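Long-range contact in putative acetyl/propionyl-CoA carboxylase, alpha subunit (Methylibium petroleiphilum, PDB 2O1Q), which binds zinc in a cupin-like fold and is probably an oxidoreductase, perhaps an acetylacetone dioxygenase: residues 29-34 and 47-52. Residues are numbered along the deposited sequence; the frame is centred on the assembly and turned at random.
Sequences GGIRWK and AIFDCP
Asp50 OD2 forms a salt bridge with Arg32 NH2 at 2.9 Å and takes a weak bond from Arg32 NE, and a water lies 3.0 Å from OD2. The pair sits on a beta hairpin of the cupin-like fold, where strands 32-39 and 44-51 run antiparallel. The bond from NH2 is nearly straight (170°) and lies in the guanidinium plane, but it meets OD2 from above the carboxylate plane. A bend in the arginine chain at chi3 (-49°) turns the guanidinium edge to the acid. The water also accepts from Arg32 NE and reaches Gly30 O at 2.8 Å, so it sits between the loop before strand 32-39 and the ion pair. A leucine in place of Arg32 would probably leave the Asp50 carboxylate without its countercharge and the water without its NE donor.

Beneath the ion pair, Arg32 and Asp50 exchange two backbone hydrogen bonds. Lys34 and Ile48 form the next such pair, and Lys34 NZ goes on to Val17 O and Met14 O. On the other face of the sheet lie Trp33 and Phe49, side by side. Trp33 CB lies 3.7 Å from Phe49 CD2, and Phe49 stacks on Phe113 of strand 110-118. Ile31 CG2 meets the edge of the Phe49 ring. Ala47 CB touches the edge of the Trp33 indole, 3.9 Å from CE3.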
# COMPACT_ATOMS: atom_id res chain seq x y z
N GLY A 29 -28.51 -15.12 3.93
CA GLY A 29 -29.18 -14.64 5.10
C GLY A 29 -29.58 -13.23 5.05
O GLY A 29 -30.02 -12.70 6.06
N GLY A 30 -29.43 -12.59 3.90
CA GLY A 30 -29.99 -11.26 3.75
C GLY A 30 -29.08 -10.08 4.01
O GLY A 30 -29.54 -8.97 4.39
N ILE A 31 -27.79 -10.25 3.78
CA ILE A 31 -26.81 -9.22 3.99
C ILE A 31 -27.04 -8.09 2.96
O ILE A 31 -27.33 -8.37 1.77
CB ILE A 31 -25.36 -9.79 3.88
CG1 ILE A 31 -25.09 -10.85 4.99
CG2 ILE A 31 -24.34 -8.64 3.86
CD1 ILE A 31 -23.64 -11.39 5.11
N ARG A 32 -26.90 -6.86 3.42
CA ARG A 32 -26.99 -5.65 2.61
C ARG A 32 -25.71 -4.88 2.81
O ARG A 32 -24.95 -5.10 3.79
CB ARG A 32 -28.21 -4.81 2.96
CG ARG A 32 -29.51 -5.50 2.59
CD ARG A 32 -30.72 -4.65 2.90
NE ARG A 32 -30.69 -4.11 4.26
CZ ARG A 32 -31.41 -3.07 4.69
NH1 ARG A 32 -32.20 -2.40 3.90
NH2 ARG A 32 -31.27 -2.62 5.91
N TRP A 33 -25.44 -3.96 1.90
CA TRP A 33 -24.17 -3.23 1.90
C TRP A 33 -24.33 -1.84 1.32
O TRP A 33 -25.30 -1.60 0.60
CB TRP A 33 -23.08 -4.04 1.21
CG TRP A 33 -23.07 -4.07 -0.27
CD1 TRP A 33 -24.12 -4.26 -1.09
CD2 TRP A 33 -21.92 -3.94 -1.11
NE1 TRP A 33 -23.71 -4.31 -2.38
CE2 TRP A 33 -22.36 -4.05 -2.43
CE3 TRP A 33 -20.57 -3.72 -0.87
CZ2 TRP A 33 -21.49 -3.97 -3.52
CZ3 TRP A 33 -19.71 -3.64 -1.95
CH2 TRP A 33 -20.19 -3.74 -3.25
N LYS A 34 -23.31 -0.99 1.56
CA LYS A 34 -23.09 0.31 0.87
C LYS A 34 -21.61 0.27 0.57
O LYS A 34 -20.80 0.16 1.49
CB LYS A 34 -23.44 1.48 1.74
CG LYS A 34 -24.89 1.45 2.20
CD LYS A 34 -25.22 2.65 3.09
CE LYS A 34 -26.62 2.53 3.62
NZ LYS A 34 -27.06 3.76 4.37
N ALA A 47 -16.36 -0.52 2.48
CA ALA A 47 -17.79 -0.74 2.45
C ALA A 47 -18.29 -0.91 3.84
O ALA A 47 -17.48 -1.20 4.80
CB ALA A 47 -18.11 -1.99 1.56
N ILE A 48 -19.62 -0.74 4.01
CA ILE A 48 -20.30 -1.06 5.29
C ILE A 48 -21.40 -2.05 4.99
O ILE A 48 -21.91 -2.11 3.86
CB ILE A 48 -20.80 0.22 6.02
CG1 ILE A 48 -21.29 -0.11 7.41
CG2 ILE A 48 -21.77 0.95 5.11
CD1 ILE A 48 -21.40 1.15 8.34
N PHE A 49 -21.60 -2.95 5.94
CA PHE A 49 -22.51 -4.08 5.82
C PHE A 49 -23.50 -4.13 6.96
O PHE A 49 -23.14 -3.86 8.11
CB PHE A 49 -21.73 -5.38 5.81
CG PHE A 49 -20.68 -5.47 4.70
CD1 PHE A 49 -19.45 -4.89 4.86
CD2 PHE A 49 -20.97 -6.08 3.48
CE1 PHE A 49 -18.51 -4.96 3.87
CE2 PHE A 49 -20.02 -6.15 2.51
CZ PHE A 49 -18.82 -5.57 2.68
N ASP A 50 -24.70 -4.53 6.59
CA ASP A 50 -25.84 -4.70 7.50
C ASP A 50 -26.20 -6.17 7.39
O ASP A 50 -26.64 -6.62 6.35
CB ASP A 50 -27.00 -3.82 7.05
CG ASP A 50 -28.19 -3.94 7.96
OD1 ASP A 50 -27.99 -3.87 9.19
OD2 ASP A 50 -29.30 -4.11 7.46
N CYS A 51 -26.04 -6.90 8.48
CA CYS A 51 -26.06 -8.33 8.43
C CYS A 51 -27.06 -8.88 9.41
O CYS A 51 -26.85 -8.78 10.61
CB CYS A 51 -24.70 -8.88 8.77
SG CYS A 51 -23.29 -8.27 7.84
N PRO A 52 -28.13 -9.47 8.90
CA PRO A 52 -29.14 -10.04 9.77
C PRO A 52 -28.57 -11.15 10.62
O PRO A 52 -27.63 -11.77 10.22
CB PRO A 52 -30.16 -10.60 8.79
CG PRO A 52 -29.97 -9.73 7.62
CD PRO A 52 -28.57 -9.55 7.51
O HOH W 1 -29.57 -6.56 5.81